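Local coordinates for putative branched-chain amino acid ABC transporter (PDB 3HUT), which probably binds branched-chain or related amino acids in the periplasm and delivers them to an ABC transporter, at residues S85-G93 with D108-Q116. Numbering follows the deposited sequence.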
# COMPACT_ATOMS: atom_id res chain seq x y z
N SER A 85 -10.26 5.08 -10.41
CA SER A 85 -11.07 4.35 -9.44
C SER A 85 -12.22 5.23 -8.97
O SER A 85 -13.33 4.76 -8.76
CB SER A 85 -10.21 3.92 -8.25
OG SER A 85 -9.24 2.98 -8.66
N MSE A 86 -11.94 6.52 -8.81
CA MSE A 86 -12.97 7.45 -8.36
C MSE A 86 -14.01 7.73 -9.45
O MSE A 86 -15.20 7.81 -9.16
CB MSE A 86 -12.31 8.75 -7.90
CG MSE A 86 -11.45 8.56 -6.66
SE MSE A 86 -10.49 10.14 -6.11
CE MSE A 86 -11.97 11.17 -5.43
N ALA A 87 -13.55 7.86 -10.69
CA ALA A 87 -14.46 8.09 -11.81
C ALA A 87 -15.50 6.97 -11.85
O ALA A 87 -16.70 7.22 -11.95
CB ALA A 87 -13.69 8.13 -13.11
N ALA A 88 -15.04 5.73 -11.77
CA ALA A 88 -15.95 4.60 -11.79
C ALA A 88 -16.67 4.51 -10.44
O ALA A 88 -17.85 4.14 -10.38
CB ALA A 88 -15.17 3.31 -12.05
N GLY A 89 -15.96 4.87 -9.38
CA GLY A 89 -16.54 4.83 -8.04
C GLY A 89 -17.82 5.63 -7.89
O GLY A 89 -18.75 5.20 -7.20
N SER A 90 -17.88 6.79 -8.54
CA SER A 90 -19.07 7.64 -8.45
C SER A 90 -20.31 6.90 -8.94
O SER A 90 -21.39 7.03 -8.36
CB SER A 90 -18.86 8.92 -9.27
OG SER A 90 -17.74 9.64 -8.79
N ILE A 91 -20.14 6.12 -10.00
CA ILE A 91 -21.22 5.33 -10.57
C ILE A 91 -21.60 4.18 -9.64
O ILE A 91 -22.77 3.98 -9.32
CB ILE A 91 -20.81 4.76 -11.94
CG1 ILE A 91 -20.70 5.91 -12.95
CG2 ILE A 91 -21.81 3.70 -12.40
CD1 ILE A 91 -20.17 5.49 -14.31
N TYR A 92 -20.60 3.42 -9.20
CA TYR A 92 -20.85 2.31 -8.30
C TYR A 92 -21.56 2.74 -7.02
O TYR A 92 -22.47 2.07 -6.55
CB TYR A 92 -19.53 1.61 -7.95
CG TYR A 92 -18.84 0.96 -9.13
CD1 TYR A 92 -19.55 0.20 -10.06
CD2 TYR A 92 -17.46 1.07 -9.28
CE1 TYR A 92 -18.90 -0.45 -11.12
CE2 TYR A 92 -16.80 0.42 -10.33
CZ TYR A 92 -17.52 -0.33 -11.24
OH TYR A 92 -16.85 -0.97 -12.26
N GLY A 93 -21.13 3.87 -6.45
CA GLY A 93 -21.74 4.36 -5.23
C GLY A 93 -23.21 4.67 -5.44
O GLY A 93 -24.06 4.30 -4.63
N ASP A 108 -9.37 11.05 -0.76
CA ASP A 108 -10.73 11.28 -1.27
C ASP A 108 -11.47 10.09 -1.86
O ASP A 108 -12.69 10.10 -1.94
CB ASP A 108 -10.73 12.42 -2.29
CG ASP A 108 -10.31 13.74 -1.70
OD1 ASP A 108 -10.26 13.85 -0.45
OD2 ASP A 108 -10.04 14.68 -2.47
N TYR A 109 -10.74 9.07 -2.30
CA TYR A 109 -11.39 7.91 -2.89
C TYR A 109 -12.35 7.21 -1.92
O TYR A 109 -13.47 6.84 -2.30
CB TYR A 109 -10.33 6.91 -3.36
CG TYR A 109 -10.90 5.54 -3.61
CD1 TYR A 109 -11.63 5.26 -4.77
CD2 TYR A 109 -10.72 4.52 -2.68
CE1 TYR A 109 -12.18 3.99 -4.98
CE2 TYR A 109 -11.27 3.26 -2.88
CZ TYR A 109 -12.00 3.00 -4.03
OH TYR A 109 -12.54 1.75 -4.20
N ILE A 110 -11.92 7.04 -0.67
CA ILE A 110 -12.74 6.38 0.33
C ILE A 110 -13.98 7.21 0.71
O ILE A 110 -14.97 6.67 1.21
CB ILE A 110 -11.90 6.08 1.62
CG1 ILE A 110 -12.52 4.92 2.40
CG2 ILE A 110 -11.81 7.31 2.50
CD1 ILE A 110 -12.28 3.56 1.77
N LYS A 111 -13.93 8.52 0.46
CA LYS A 111 -15.03 9.42 0.79
C LYS A 111 -16.16 9.50 -0.24
O LYS A 111 -17.19 10.12 0.01
CB LYS A 111 -14.49 10.83 1.04
CG LYS A 111 -13.66 10.99 2.31
CD LYS A 111 -13.17 12.44 2.45
CE LYS A 111 -12.47 12.68 3.77
NZ LYS A 111 -11.18 11.95 3.90
N ILE A 112 -15.96 8.88 -1.40
CA ILE A 112 -16.97 8.91 -2.46
C ILE A 112 -18.34 8.46 -1.98
O ILE A 112 -19.34 9.16 -2.20
CB ILE A 112 -16.55 8.03 -3.65
CG1 ILE A 112 -15.34 8.65 -4.34
CG2 ILE A 112 -17.70 7.88 -4.62
CD1 ILE A 112 -14.62 7.71 -5.29
N SER A 113 -18.40 7.30 -1.33
CA SER A 113 -19.66 6.76 -0.84
C SER A 113 -19.37 5.56 0.06
O SER A 113 -18.22 5.15 0.21
CB SER A 113 -20.53 6.31 -2.02
OG SER A 113 -20.08 5.07 -2.54
N PRO A 114 -20.41 4.98 0.68
CA PRO A 114 -20.22 3.82 1.56
C PRO A 114 -19.89 2.55 0.79
O PRO A 114 -19.76 1.47 1.38
CB PRO A 114 -21.57 3.71 2.28
CG PRO A 114 -22.14 5.10 2.20
CD PRO A 114 -21.79 5.51 0.80
N TRP A 115 -19.74 2.66 -0.52
CA TRP A 115 -19.46 1.49 -1.34
C TRP A 115 -18.01 1.28 -1.75
O TRP A 115 -17.69 0.25 -2.35
CB TRP A 115 -20.36 1.51 -2.58
CG TRP A 115 -21.81 1.58 -2.23
CD1 TRP A 115 -22.50 2.69 -1.84
CD2 TRP A 115 -22.73 0.48 -2.13
NE1 TRP A 115 -23.80 2.35 -1.50
CE2 TRP A 115 -23.96 1.00 -1.66
CE3 TRP A 115 -22.63 -0.89 -2.38
CZ2 TRP A 115 -25.08 0.19 -1.45
CZ3 TRP A 115 -23.75 -1.70 -2.17
CH2 TRP A 115 -24.96 -1.15 -1.71
N GLN A 116 -17.13 2.23 -1.42
CA GLN A 116 -15.71 2.11 -1.77
C GLN A 116 -14.84 1.50 -0.68
O GLN A 116 -15.02 1.78 0.51
CB GLN A 116 -15.14 3.48 -2.15
CG GLN A 116 -15.39 3.91 -3.59
CD GLN A 116 -16.85 4.11 -3.89
OE1 GLN A 116 -17.55 4.84 -3.18
NE2 GLN A 116 -17.33 3.48 -4.96
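M86, a selenomethionine, lies across I112 and Y109 where helix 82-95 rests on residues 108-116, the loop leading into strand 116-118. Its CG stands 3.6 Å from I112 CD1 and meets the edge of the Y109 ring in plane, 3.8 Å from Y109 CD1. Extended through chi2, the chain bends at SE (chi3 72°), which brings CE to 3.6 Å from D108 CB. I112 is directed toward the helix: its CD1 reaches M86 CA at 3.5 Å, while its CG2 lies 3.9 Å from G89 O. A side chain at G89 would press on I112 CD1, and one at G93 would collide with S113 OG, so the two glycines let the loop come close. G93 CA sits 3.2 Å from S113 OG, a hydroxyl that accepts from W115 N in an ST turn and donates to Q116 OE1 over 2.6 Å. With an alanine at S113, Q116 OE1 would probably lose this donor and the W115 N-H its acceptor. Q99 of the neighbouring strand links the two segments, its NE2 bonded to S85 O and its OE1 to Q116 NE2. The contact thus packs helix 82-95 against the connection from strand 99-101 to edge strand 116-118 of the five-stranded parallel sheet, while A87, I91 and Y92 of the helix touch helix 57-69.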